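Local coordinates for GTP-binding protein (Pyrococcus horikoshii, PDB 1WXQ) that probably binds GTP as an Obg-type P-loop GTPase carrying a TGS domain, although its cellular role is unknown, at residues A[40-45]-A[71-76]; A[46-51]-A[67-72]; A[59-64]-A[340-345]; A[360-365]-A[390-395]. All coordinates share one frame; numbering follows the deposited sequence.

Contact 1 of 4, residues A[40-45]-A[71-76]; sequences GVTYAI and IPVKMV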
loop_
_atom_site.group_PDB
_atom_site.type_symbol
_atom_site.label_atom_id
_atom_site.label_comp_id
_atom_site.label_asym_id
_atom_site.label_seq_id
_atom_site.Cartn_x
_atom_site.Cartn_y
_atom_site.Cartn_z
ATOM N N GLY A 40 -2.724 -5.264 -12.847
ATOM C CA GLY A 40 -4.074 -5.724 -12.607
ATOM C C GLY A 40 -4.777 -4.898 -11.559
ATOM O O GLY A 40 -4.293 -3.839 -11.160
ATOM N N VAL A 41 -5.930 -5.385 -11.120
ATOM C CA VAL A 41 -6.704 -4.690 -10.111
ATOM C C VAL A 41 -7.114 -5.662 -9.020
ATOM O O VAL A 41 -7.665 -6.734 -9.289
ATOM C CB VAL A 41 -7.966 -4.055 -10.722
ATOM C CG1 VAL A 41 -8.811 -5.124 -11.411
ATOM C CG2 VAL A 41 -8.771 -3.361 -9.643
ATOM N N THR A 42 -6.803 -5.309 -7.783
ATOM C CA THR A 42 -7.180 -6.143 -6.659
ATOM C C THR A 42 -8.175 -5.265 -5.923
ATOM O O THR A 42 -8.588 -4.236 -6.458
ATOM C CB THR A 42 -5.969 -6.476 -5.764
ATOM O OG1 THR A 42 -6.381 -7.370 -4.726
ATOM C CG2 THR A 42 -5.391 -5.221 -5.144
ATOM N N TYR A 43 -8.566 -5.657 -4.717
ATOM C CA TYR A 43 -9.643 -4.901 -4.089
ATOM C C TYR A 43 -9.385 -4.708 -2.593
ATOM O O TYR A 43 -8.680 -5.474 -1.949
ATOM C CB TYR A 43 -10.951 -5.671 -4.293
ATOM C CG TYR A 43 -11.554 -5.326 -5.611
ATOM C CD1 TYR A 43 -11.991 -4.027 -5.855
ATOM C CD2 TYR A 43 -11.748 -6.314 -6.576
ATOM C CE1 TYR A 43 -12.611 -3.715 -7.057
ATOM C CE2 TYR A 43 -12.374 -6.004 -7.774
ATOM C CZ TYR A 43 -12.809 -4.713 -8.015
ATOM O OH TYR A 43 -13.411 -4.395 -9.215
ATOM N N ALA A 44 -9.951 -3.613 -2.053
ATOM C CA ALA A 44 -9.792 -3.350 -0.626
ATOM C C ALA A 44 -11.122 -3.498 0.118
ATOM O O ALA A 44 -12.014 -2.665 0.037
ATOM C CB ALA A 44 -9.247 -1.932 -0.456
ATOM N N ILE A 45 -11.245 -4.629 0.836
ATOM C CA ILE A 45 -12.514 -4.945 1.481
ATOM C C ILE A 45 -12.523 -4.555 2.963
ATOM O O ILE A 45 -11.728 -5.027 3.764
ATOM C CB ILE A 45 -12.748 -6.448 1.331
ATOM C CG1 ILE A 45 -12.560 -6.857 -0.133
ATOM C CG2 ILE A 45 -14.190 -6.798 1.739
ATOM C CD1 ILE A 45 -12.598 -8.375 -0.326
ATOM N N ILE A 71 -13.307 -1.725 -2.723
ATOM C CA ILE A 71 -12.708 -0.601 -3.429
ATOM C C ILE A 71 -11.510 -1.079 -4.243
ATOM O O ILE A 71 -10.582 -1.652 -3.691
ATOM C CB ILE A 71 -12.230 0.443 -2.406
ATOM C CG1 ILE A 71 -13.232 0.516 -1.248
ATOM C CG2 ILE A 71 -12.067 1.799 -3.071
ATOM C CD1 ILE A 71 -12.757 1.319 -0.051
ATOM N N PRO A 72 -11.513 -0.845 -5.569
ATOM C CA PRO A 72 -10.410 -1.263 -6.452
ATOM C C PRO A 72 -9.062 -0.572 -6.210
ATOM O O PRO A 72 -9.010 0.587 -5.812
ATOM C CB PRO A 72 -10.967 -0.999 -7.856
ATOM C CG PRO A 72 -11.883 0.149 -7.644
ATOM C CD PRO A 72 -12.601 -0.235 -6.353
ATOM N N VAL A 73 -7.983 -1.309 -6.482
ATOM C CA VAL A 73 -6.608 -0.859 -6.274
ATOM C C VAL A 73 -5.664 -1.463 -7.305
ATOM O O VAL A 73 -5.672 -2.668 -7.518
ATOM C CB VAL A 73 -6.094 -1.309 -4.878
ATOM C CG1 VAL A 73 -4.592 -1.023 -4.739
ATOM C CG2 VAL A 73 -6.897 -0.626 -3.780
ATOM N N LYS A 74 -4.826 -0.632 -7.921
ATOM C CA LYS A 74 -3.873 -1.126 -8.913
ATOM C C LYS A 74 -2.844 -2.040 -8.262
ATOM O O LYS A 74 -2.410 -1.795 -7.133
ATOM C CB LYS A 74 -3.129 0.028 -9.579
ATOM C CG LYS A 74 -3.729 0.533 -10.875
ATOM C CD LYS A 74 -2.698 1.354 -11.652
ATOM C CE LYS A 74 -1.442 0.535 -11.916
ATOM N NZ LYS A 74 -0.379 1.336 -12.559
HETATM N N MSE A 75 -2.443 -3.076 -8.993
HETATM C CA MSE A 75 -1.455 -4.023 -8.507
HETATM C C MSE A 75 -0.531 -4.386 -9.664
HETATM O O MSE A 75 -0.985 -4.596 -10.789
HETATM C CB MSE A 75 -2.145 -5.268 -7.946
HETATM C CG MSE A 75 -1.203 -6.221 -7.239
HETATM SE SE MSE A 75 -2.112 -7.559 -6.181
HETATM C CE MSE A 75 -2.000 -6.680 -4.452
ATOM N N VAL A 76 0.765 -4.461 -9.380
ATOM C CA VAL A 76 1.778 -4.748 -10.379
ATOM C C VAL A 76 2.569 -6.019 -10.073
ATOM O O VAL A 76 3.032 -6.210 -8.946
ATOM C CB VAL A 76 2.762 -3.558 -10.454
ATOM C CG1 VAL A 76 3.825 -3.794 -11.527
ATOM C CG2 VAL A 76 1.991 -2.285 -10.736
#

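Contact 2 of 4, residues A[46-51]-A[67-72]; sequences TDHPCK and GLALIP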
loop_
_atom_site.group_PDB
_atom_site.type_symbol
_atom_site.label_atom_id
_atom_site.label_comp_id
_atom_site.label_asym_id
_atom_site.label_seq_id
_atom_site.Cartn_x
_atom_site.Cartn_y
_atom_site.Cartn_z
ATOM N N THR A 46 -13.508 -3.726 3.263
ATOM C CA THR A 46 -13.774 -3.298 4.627
ATOM C C THR A 46 -15.282 -3.050 4.714
ATOM O O THR A 46 -15.988 -3.198 3.722
ATOM C CB THR A 46 -12.975 -2.022 4.964
ATOM O OG1 THR A 46 -13.143 -1.691 6.351
ATOM C CG2 THR A 46 -13.432 -0.861 4.088
ATOM N N ASP A 47 -15.784 -2.698 5.887
ATOM C CA ASP A 47 -17.215 -2.479 6.030
ATOM C C ASP A 47 -17.747 -1.318 5.200
ATOM O O ASP A 47 -17.337 -0.179 5.389
ATOM C CB ASP A 47 -17.586 -2.239 7.500
ATOM C CG ASP A 47 -17.556 -3.510 8.330
ATOM O OD1 ASP A 47 -17.919 -4.583 7.794
ATOM O OD2 ASP A 47 -17.184 -3.426 9.526
ATOM N N HIS A 48 -18.662 -1.614 4.280
ATOM C CA HIS A 48 -19.269 -0.567 3.465
ATOM C C HIS A 48 -20.205 0.205 4.391
ATOM O O HIS A 48 -20.946 -0.389 5.172
ATOM C CB HIS A 48 -20.077 -1.163 2.305
ATOM C CG HIS A 48 -20.761 -0.131 1.460
ATOM N ND1 HIS A 48 -21.670 0.771 1.975
ATOM C CD2 HIS A 48 -20.640 0.167 0.144
ATOM C CE1 HIS A 48 -22.077 1.579 1.013
ATOM N NE2 HIS A 48 -21.467 1.236 -0.108
ATOM N N PRO A 49 -20.186 1.541 4.314
ATOM C CA PRO A 49 -21.006 2.419 5.151
ATOM C C PRO A 49 -22.422 1.875 5.391
ATOM O O PRO A 49 -23.097 2.224 6.351
ATOM C CB PRO A 49 -21.074 3.793 4.484
ATOM C CG PRO A 49 -20.367 3.710 3.137
ATOM C CD PRO A 49 -19.544 2.345 3.284
ATOM N N CYS A 50 -22.891 1.027 4.454
ATOM C CA CYS A 50 -24.264 0.553 4.565
ATOM C C CYS A 50 -24.405 -0.582 5.564
ATOM O O CYS A 50 -24.771 -1.704 5.230
ATOM C CB CYS A 50 -24.749 0.127 3.177
ATOM S SG CYS A 50 -25.151 1.545 2.138
ATOM N N LYS A 51 -24.058 -0.257 6.828
ATOM C CA LYS A 51 -24.410 -1.087 7.977
ATOM C C LYS A 51 -25.010 -0.268 9.133
ATOM O O LYS A 51 -24.596 -0.372 10.282
ATOM C CB LYS A 51 -23.129 -1.779 8.443
ATOM C CG LYS A 51 -23.400 -3.131 9.097
ATOM C CD LYS A 51 -22.126 -3.761 9.656
ATOM C CE LYS A 51 -21.699 -3.130 10.984
ATOM N NZ LYS A 51 -20.584 -3.885 11.549
ATOM N N GLY A 67 -22.784 -6.106 2.620
ATOM C CA GLY A 67 -22.450 -5.128 3.640
ATOM C C GLY A 67 -20.977 -4.780 3.698
ATOM O O GLY A 67 -20.505 -4.219 4.687
ATOM N N LEU A 68 -20.246 -5.111 2.639
ATOM C CA LEU A 68 -18.822 -4.818 2.582
ATOM C C LEU A 68 -18.474 -4.016 1.338
ATOM O O LEU A 68 -19.044 -4.233 0.263
ATOM C CB LEU A 68 -18.000 -6.113 2.595
ATOM C CG LEU A 68 -17.895 -6.906 3.906
ATOM C CD1 LEU A 68 -17.138 -8.200 3.652
ATOM C CD2 LEU A 68 -17.189 -6.071 4.973
ATOM N N ALA A 69 -17.531 -3.092 1.491
ATOM C CA ALA A 69 -17.088 -2.261 0.382
ATOM C C ALA A 69 -15.838 -2.846 -0.279
ATOM O O ALA A 69 -14.822 -3.082 0.383
ATOM C CB ALA A 69 -16.801 -0.852 0.879
ATOM N N LEU A 70 -15.922 -3.101 -1.580
ATOM C CA LEU A 70 -14.774 -3.613 -2.315
ATOM C C LEU A 70 -14.259 -2.498 -3.238
ATOM O O LEU A 70 -14.719 -2.335 -4.367
ATOM C CB LEU A 70 -15.158 -4.860 -3.118
ATOM C CG LEU A 70 -15.261 -6.170 -2.330
ATOM C CD1 LEU A 70 -16.467 -6.146 -1.399
ATOM C CD2 LEU A 70 -15.374 -7.330 -3.302
ATOM N N ILE A 71 -13.307 -1.725 -2.723
ATOM C CA ILE A 71 -12.708 -0.601 -3.429
ATOM C C ILE A 71 -11.510 -1.079 -4.243
ATOM O O ILE A 71 -10.582 -1.652 -3.691
ATOM C CB ILE A 71 -12.230 0.443 -2.406
ATOM C CG1 ILE A 71 -13.232 0.516 -1.248
ATOM C CG2 ILE A 71 -12.067 1.799 -3.071
ATOM C CD1 ILE A 71 -12.757 1.319 -0.051
ATOM N N PRO A 72 -11.513 -0.845 -5.569
ATOM C CA PRO A 72 -10.410 -1.263 -6.452
ATOM C C PRO A 72 -9.062 -0.572 -6.210
ATOM O O PRO A 72 -9.010 0.587 -5.812
ATOM C CB PRO A 72 -10.967 -0.999 -7.856
ATOM C CG PRO A 72 -11.883 0.149 -7.644
ATOM C CD PRO A 72 -12.601 -0.235 -6.353
#

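Contact 3 of 4, residues A[59-64]-A[340-345]; sequences PQNYEY and PHVFLM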
loop_
_atom_site.group_PDB
_atom_site.type_symbol
_atom_site.label_atom_id
_atom_site.label_comp_id
_atom_site.label_asym_id
_atom_site.label_seq_id
_atom_site.Cartn_x
_atom_site.Cartn_y
_atom_site.Cartn_z
ATOM N N PRO A 59 -23.369 1.845 -6.561
ATOM C CA PRO A 59 -21.929 2.027 -6.762
ATOM C C PRO A 59 -21.482 2.240 -8.199
ATOM O O PRO A 59 -22.043 1.661 -9.126
ATOM C CB PRO A 59 -21.344 0.753 -6.162
ATOM C CG PRO A 59 -22.381 -0.257 -6.509
ATOM C CD PRO A 59 -23.654 0.467 -6.128
ATOM N N GLN A 60 -20.453 3.067 -8.368
ATOM C CA GLN A 60 -19.916 3.363 -9.686
ATOM C C GLN A 60 -18.407 3.139 -9.748
ATOM O O GLN A 60 -17.914 2.474 -10.666
ATOM C CB GLN A 60 -20.257 4.801 -10.083
ATOM C CG GLN A 60 -21.733 5.140 -9.914
ATOM C CD GLN A 60 -22.168 6.333 -10.753
ATOM O OE1 GLN A 60 -23.328 6.761 -10.688
ATOM N NE2 GLN A 60 -21.245 6.872 -11.550
ATOM N N ASN A 61 -17.667 3.679 -8.782
ATOM C CA ASN A 61 -16.232 3.443 -8.883
ATOM C C ASN A 61 -15.824 2.177 -8.127
ATOM O O ASN A 61 -14.713 1.677 -8.239
ATOM C CB ASN A 61 -15.506 4.688 -8.368
ATOM C CG ASN A 61 -16.033 5.058 -7.005
ATOM O OD1 ASN A 61 -16.821 4.337 -6.398
ATOM N ND2 ASN A 61 -15.590 6.232 -6.522
ATOM N N TYR A 62 -16.765 1.676 -7.304
ATOM C CA TYR A 62 -16.476 0.473 -6.532
ATOM C C TYR A 62 -17.531 -0.622 -6.701
ATOM O O TYR A 62 -18.114 -0.812 -7.759
ATOM C CB TYR A 62 -16.395 0.904 -5.068
ATOM C CG TYR A 62 -17.739 1.327 -4.591
ATOM C CD1 TYR A 62 -18.328 2.479 -5.104
ATOM C CD2 TYR A 62 -18.396 0.602 -3.596
ATOM C CE1 TYR A 62 -19.562 2.901 -4.634
ATOM C CE2 TYR A 62 -19.625 1.029 -3.117
ATOM C CZ TYR A 62 -20.204 2.176 -3.628
ATOM O OH TYR A 62 -21.434 2.600 -3.167
ATOM N N GLU A 63 -17.737 -1.384 -5.611
ATOM C CA GLU A 63 -18.707 -2.473 -5.665
ATOM C C GLU A 63 -19.190 -2.866 -4.266
ATOM O O GLU A 63 -18.411 -3.019 -3.334
ATOM C CB GLU A 63 -18.041 -3.673 -6.344
ATOM C CG GLU A 63 -18.807 -4.977 -6.117
ATOM C CD GLU A 63 -17.992 -6.137 -6.643
ATOM O OE1 GLU A 63 -17.153 -5.921 -7.505
ATOM O OE2 GLU A 63 -18.210 -7.258 -6.186
ATOM N N TYR A 64 -20.509 -3.050 -4.220
ATOM C CA TYR A 64 -21.173 -3.472 -2.988
ATOM C C TYR A 64 -21.128 -4.987 -2.913
ATOM O O TYR A 64 -21.079 -5.661 -3.944
ATOM C CB TYR A 64 -22.635 -3.021 -2.959
ATOM C CG TYR A 64 -23.255 -3.081 -1.578
ATOM C CD1 TYR A 64 -24.606 -3.381 -1.407
ATOM C CD2 TYR A 64 -22.494 -2.812 -0.439
ATOM C CE1 TYR A 64 -25.181 -3.412 -0.133
ATOM C CE2 TYR A 64 -23.057 -2.838 0.833
ATOM C CZ TYR A 64 -24.399 -3.140 0.981
ATOM O OH TYR A 64 -24.958 -3.178 2.238
ATOM N N PRO A 340 -22.680 6.990 -4.659
ATOM C CA PRO A 340 -22.034 6.652 -5.936
ATOM C C PRO A 340 -20.531 6.366 -5.924
ATOM O O PRO A 340 -20.087 5.378 -6.515
ATOM C CB PRO A 340 -22.370 7.851 -6.825
ATOM C CG PRO A 340 -23.677 8.318 -6.267
ATOM C CD PRO A 340 -23.408 8.265 -4.787
ATOM N N HIS A 341 -19.747 7.224 -5.278
ATOM C CA HIS A 341 -18.300 7.007 -5.261
ATOM C C HIS A 341 -17.648 6.943 -3.891
ATOM O O HIS A 341 -18.170 7.459 -2.902
ATOM C CB HIS A 341 -17.587 8.079 -6.081
ATOM C CG HIS A 341 -18.148 8.260 -7.450
ATOM N ND1 HIS A 341 -19.287 8.996 -7.692
ATOM C CD2 HIS A 341 -17.734 7.794 -8.651
ATOM C CE1 HIS A 341 -19.549 8.979 -8.987
ATOM N NE2 HIS A 341 -18.623 8.256 -9.592
ATOM N N VAL A 342 -16.485 6.301 -3.865
ATOM C CA VAL A 342 -15.702 6.151 -2.651
ATOM C C VAL A 342 -14.267 6.519 -2.963
ATOM O O VAL A 342 -13.730 6.132 -4.000
ATOM C CB VAL A 342 -15.704 4.693 -2.140
ATOM C CG1 VAL A 342 -15.205 3.758 -3.236
ATOM C CG2 VAL A 342 -14.816 4.573 -0.914
ATOM N N PHE A 343 -13.639 7.255 -2.059
ATOM C CA PHE A 343 -12.249 7.629 -2.265
ATOM C C PHE A 343 -11.355 7.249 -1.091
ATOM O O PHE A 343 -11.734 7.360 0.079
ATOM C CB PHE A 343 -12.149 9.130 -2.558
ATOM C CG PHE A 343 -12.714 9.515 -3.901
ATOM C CD1 PHE A 343 -12.009 9.252 -5.069
ATOM C CD2 PHE A 343 -13.978 10.093 -4.001
ATOM C CE1 PHE A 343 -12.555 9.558 -6.325
ATOM C CE2 PHE A 343 -14.534 10.401 -5.251
ATOM C CZ PHE A 343 -13.822 10.133 -6.411
ATOM N N LEU A 344 -10.173 6.751 -1.426
ATOM C CA LEU A 344 -9.184 6.384 -0.434
ATOM C C LEU A 344 -8.453 7.696 -0.124
ATOM O O LEU A 344 -7.716 8.221 -0.962
ATOM C CB LEU A 344 -8.214 5.355 -1.029
ATOM C CG LEU A 344 -8.577 3.870 -1.233
ATOM C CD1 LEU A 344 -7.366 3.006 -1.605
ATOM C CD2 LEU A 344 -9.226 3.368 0.050
HETATM N N MSE A 345 -8.691 8.240 1.063
HETATM C CA MSE A 345 -8.049 9.474 1.492
HETATM C C MSE A 345 -6.960 9.162 2.518
HETATM O O MSE A 345 -7.090 8.231 3.307
HETATM C CB MSE A 345 -9.072 10.405 2.146
HETATM C CG MSE A 345 -10.301 10.677 1.299
HETATM SE SE MSE A 345 -9.794 11.251 -0.459
HETATM C CE MSE A 345 -9.099 13.004 0.014
#

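Contact 4 of 4, residues A[360-365]-A[390-395]; sequences TDLGKG and VKIVSV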
loop_
_atom_site.group_PDB
_atom_site.type_symbol
_atom_site.label_atom_id
_atom_site.label_comp_id
_atom_site.label_asym_id
_atom_site.label_seq_id
_atom_site.Cartn_x
_atom_site.Cartn_y
_atom_site.Cartn_z
ATOM N N THR A 360 -11.023 19.754 -9.773
ATOM C CA THR A 360 -10.315 21.006 -9.516
ATOM C C THR A 360 -11.224 22.128 -9.001
ATOM O O THR A 360 -10.978 22.689 -7.928
ATOM C CB THR A 360 -9.599 21.532 -10.808
ATOM O OG1 THR A 360 -8.448 20.735 -11.093
ATOM C CG2 THR A 360 -9.154 22.979 -10.633
ATOM N N ASP A 361 -12.262 22.462 -9.770
ATOM C CA ASP A 361 -13.165 23.542 -9.385
ATOM C C ASP A 361 -13.875 23.299 -8.067
ATOM O O ASP A 361 -13.972 24.202 -7.240
ATOM C CB ASP A 361 -14.185 23.788 -10.487
ATOM C CG ASP A 361 -13.534 24.024 -11.815
ATOM O OD1 ASP A 361 -12.621 24.871 -11.871
ATOM O OD2 ASP A 361 -13.925 23.366 -12.802
ATOM N N LEU A 362 -14.378 22.087 -7.867
ATOM C CA LEU A 362 -15.046 21.780 -6.613
ATOM C C LEU A 362 -14.098 22.182 -5.493
ATOM O O LEU A 362 -14.492 22.842 -4.535
ATOM C CB LEU A 362 -15.356 20.285 -6.505
ATOM C CG LEU A 362 -16.557 19.871 -5.640
ATOM C CD1 LEU A 362 -17.828 20.455 -6.257
ATOM C CD2 LEU A 362 -16.673 18.339 -5.553
ATOM N N GLY A 363 -12.836 21.792 -5.636
ATOM C CA GLY A 363 -11.838 22.121 -4.635
ATOM C C GLY A 363 -11.593 23.616 -4.542
ATOM O O GLY A 363 -11.485 24.185 -3.452
ATOM N N LYS A 364 -11.504 24.264 -5.693
ATOM C CA LYS A 364 -11.265 25.695 -5.707
ATOM C C LYS A 364 -12.423 26.483 -5.115
ATOM O O LYS A 364 -12.225 27.305 -4.221
ATOM C CB LYS A 364 -10.980 26.163 -7.133
ATOM C CG LYS A 364 -9.623 25.717 -7.641
ATOM C CD LYS A 364 -8.516 26.184 -6.699
ATOM C CE LYS A 364 -7.150 26.033 -7.328
ATOM N NZ LYS A 364 -6.085 26.554 -6.437
ATOM N N GLY A 365 -13.634 26.230 -5.605
ATOM C CA GLY A 365 -14.787 26.948 -5.092
ATOM C C GLY A 365 -15.304 26.432 -3.761
ATOM O O GLY A 365 -16.446 26.699 -3.406
ATOM N N VAL A 390 -19.870 12.584 3.352
ATOM C CA VAL A 390 -19.773 14.040 3.345
ATOM C C VAL A 390 -20.379 14.836 2.190
ATOM O O VAL A 390 -20.280 14.444 1.039
ATOM C CB VAL A 390 -18.277 14.449 3.479
ATOM C CG1 VAL A 390 -18.087 15.917 3.124
ATOM C CG2 VAL A 390 -17.803 14.194 4.901
ATOM N N LYS A 391 -20.995 15.969 2.529
ATOM C CA LYS A 391 -21.597 16.870 1.544
ATOM C C LYS A 391 -20.663 18.066 1.303
ATOM O O LYS A 391 -20.306 18.799 2.233
ATOM C CB LYS A 391 -22.973 17.356 2.033
ATOM C CG LYS A 391 -23.599 18.534 1.247
ATOM C CD LYS A 391 -24.209 18.459 -0.154
ATOM C CE LYS A 391 -24.465 19.731 -0.970
ATOM N NZ LYS A 391 -25.697 20.509 -0.860
ATOM N N ILE A 392 -20.261 18.247 0.050
ATOM C CA ILE A 392 -19.375 19.346 -0.312
ATOM C C ILE A 392 -20.144 20.536 -0.904
ATOM O O ILE A 392 -20.982 20.386 -1.795
ATOM C CB ILE A 392 -18.306 18.875 -1.320
ATOM C CG1 ILE A 392 -17.460 17.759 -0.689
ATOM C CG2 ILE A 392 -17.440 20.050 -1.740
ATOM C CD1 ILE A 392 -16.458 17.124 -1.631
ATOM N N VAL A 393 -19.846 21.722 -0.387
ATOM C CA VAL A 393 -20.485 22.943 -0.841
ATOM C C VAL A 393 -19.448 23.838 -1.503
ATOM O O VAL A 393 -18.514 24.304 -0.849
ATOM C CB VAL A 393 -21.116 23.690 0.341
ATOM C CG1 VAL A 393 -21.721 24.998 -0.125
ATOM C CG2 VAL A 393 -22.170 22.819 0.985
ATOM N N SER A 394 -19.612 24.075 -2.800
ATOM C CA SER A 394 -18.675 24.917 -3.528
ATOM C C SER A 394 -19.342 25.970 -4.390
ATOM O O SER A 394 -20.377 25.715 -5.004
ATOM C CB SER A 394 -17.774 24.062 -4.418
ATOM O OG SER A 394 -17.431 22.852 -3.775
ATOM N N VAL A 395 -18.740 27.157 -4.432
ATOM C CA VAL A 395 -19.250 28.240 -5.258
ATOM C C VAL A 395 -19.150 27.708 -6.690
ATOM O O VAL A 395 -18.113 27.158 -7.088
ATOM C CB VAL A 395 -18.388 29.515 -5.101
ATOM C CG1 VAL A 395 -17.001 29.292 -5.681
ATOM C CG2 VAL A 395 -19.080 30.694 -5.774
#

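Contact 1 of 4, residues A[40-45]-A[71-76]
The carbonyl oxygen Val73 O is held by two groups of the facing strand. Thr42 N donates to it at 2.9 Å, close to straight at 167° and in the carbonyl plane, while Val41 CA brings a weaker C-H to the same oxygen at 3.4 Å. That pattern recurs along both strands, with paired backbone bonds joining Gly40 to Met75, Thr42 to Val73 and Ala44 to Ile71. These are strands 39-47 and 68-77, an antiparallel strand pair of the Ras-like G domain; the second of them also runs parallel to strand 2-7, which leads into the probable P-loop.

On one face the Tyr43 ring crosses Pro72 with its edge, CE1 lying 3.3 Å from Pro72 CB, and Val41 CG2 lies alongside the same CB at 3.7 Å. Cutting Tyr43 back to an alanine would remove this ring edge and is likely to leave the Pro72 ring without its aromatic neighbour. On the other face Thr42 has OG1 anti to the backbone N (chi1 -176°), which sends the hydroxyl to Ala20 O and leaves the methyl CG2 to meet the selenomethionine Met75 at CE, 3.8 Å away. Lys74 NZ forms a salt bridge with Glu2 on strand 2-7. The backbone thus sets the strand pairing, while the side chains sort into a more exposed face where tyrosine and valine meet proline and a largely buried, mostly apolar one.

Contact 2 of 4, residues A[46-51]-A[67-72]
This is the far end of the antiparallel pairing between strands 39-47 and 68-77, where regular bonding gives way to a connection that includes the short strand 64-65. Thr46 and Ala69 form a hydrogen-bonded pair: Ala69 N reaches Thr46 O at 2.7 Å and Thr46 N returns to Ala69 O at 3.2 Å. One step on, Asp47 faces Leu68; the CB atoms of the pair set out differently, but the ends approach, Asp47 OD1 lying 3.3 Å from the methyl Leu68 CD2. The last link, His48 N to Gly67 O at 3.2 Å, is less regular, the donor standing 41° above the carbonyl plane. Gly67 takes up a positive phi, a backbone shape that glycine adopts easily.

His48 carries the side-chain packing. Its CB lies 3.6 Å from Ala69 CB, and with CG anti to the backbone N (chi1 178°) the imidazole continues past that methyl and meets two aromatic rings, Tyr64 edge-to-face and Tyr323 with planes at about 45°. The backbone oxygen of Asp47 accepts a bond from Asn387 ND2. Thr46 packs on Pro321 and Ala69 on Tyr323, both of strand 319-325. The chemistry is therefore divided: main-chain bonds close the end of the strand pair, and an aromatic cluster around the histidine ties it to the neighbouring TGS sheet.

Contact 3 of 4, residues A[59-64]-A[340-345]
Gln60 N donates to Pro340 O at 3.0 Å, lying in the carbonyl plane. The same oxygen sits at the edge of the Tyr62 ring, 3.2 Å from CE1, so one carbonyl takes a backbone N-H and borders an aromatic rim. Gln60 runs alongside Pro340, its extended chain carrying NE2 to 3.6 Å from His341 NE2, with amide and imidazole planes 55° apart. The Asn61 amide stands nearly perpendicular to the imidazole plane (89°), although the placing of its ND2 is doubtful; OD1 of Asn61 lies 3.2 Å from Val342 N.

The contact joins a loop of the G domain, between strands 39-47 and 64-65, to the TGS domain, whose four-stranded sheet has strand 343-346 at one border, consistent with its ubiquitin-like beta-grasp relatives. Hydrophobic contact continues through Val342 CG1, 3.6 Å from Tyr62 CB. Tyr62 has CG between its backbone N and carbonyl carbon (chi1 68°), which brings one face of the ring against Pro59 CB, while OH makes a hydrogen bond with Leu339 O. Further out, Val342 packs on Ile71 of strand 68-77 and on Tyr323, while Phe343 is bonded through its backbone to Val322 of the adjacent strand.

Contact 4 of 4, residues A[360-365]-A[390-395]
Helix 360-364 closes at Gly365, the first residue to leave helical torsions, and here the chain passes within 4.6 Å, CA to CA, of Val395 at the end of strand 388-394. The setting is the TGS domain, consistent with a beta-grasp fold in which helices pack against a mixed sheet; directly after Gly365 the chain enters strand 366-371, the antiparallel neighbour of 388-394. Val395 N bonds to Gly365 O, although the position of that oxygen is doubtful. A side chain in place of the glycine hydrogen would probably be crowded by Val395.

Ser394 supplies the polar side-chain link. Its hydroxyl donates from OG to Leu362 O at 3.0 Å, tilted 20° from the carbonyl plane, giving an oxygen in the last helical turn a partner from the strand. OG lies beside the backbone N, anti to the carbonyl carbon (chi1 -38°), which turns it to the helix. Leu362 spans both neighbours: CD1 lies 3.5 Å from Ser394 OG, and CG meets Ile392 CG2 at 4.0 Å. Shortening Leu362 to an alanine removes CG and both methyls, and would probably open a gap beside the serine hydroxyl and Ile392. Ile392 is buried further by Leu354 and Ala355 of helix 351-358 and by Phe366. Between helix and strand, the branch ends Leu362 CD2 and Ile392 CD1 lie 4.1 Å apart.

Overall arrangement
Contacts 1 and 2 hold the same two strands, 39-47 and 68-77, and share Ile71 and Pro72. Contact 1 is the regular, more central stretch, contact 2 the end where pairing frays and aromatic packing joins in. Contact 3 abuts both: Glu63 O probably accepts a hydrogen bond from Leu70 N, and Pro72 CG packs on Asn61 O, so the strand pair, its connection and the TGS domain meet in one partly buried patch. Contact 4 touches none of them; it lies at the surface, about 18 Å centre to centre from contact 3, though both reach the same TGS sheet. Backbone pairing dominates contacts 1 and 2, mixed amide, ring and proline contacts contact 3, and a serine-to-helix bond contact 4.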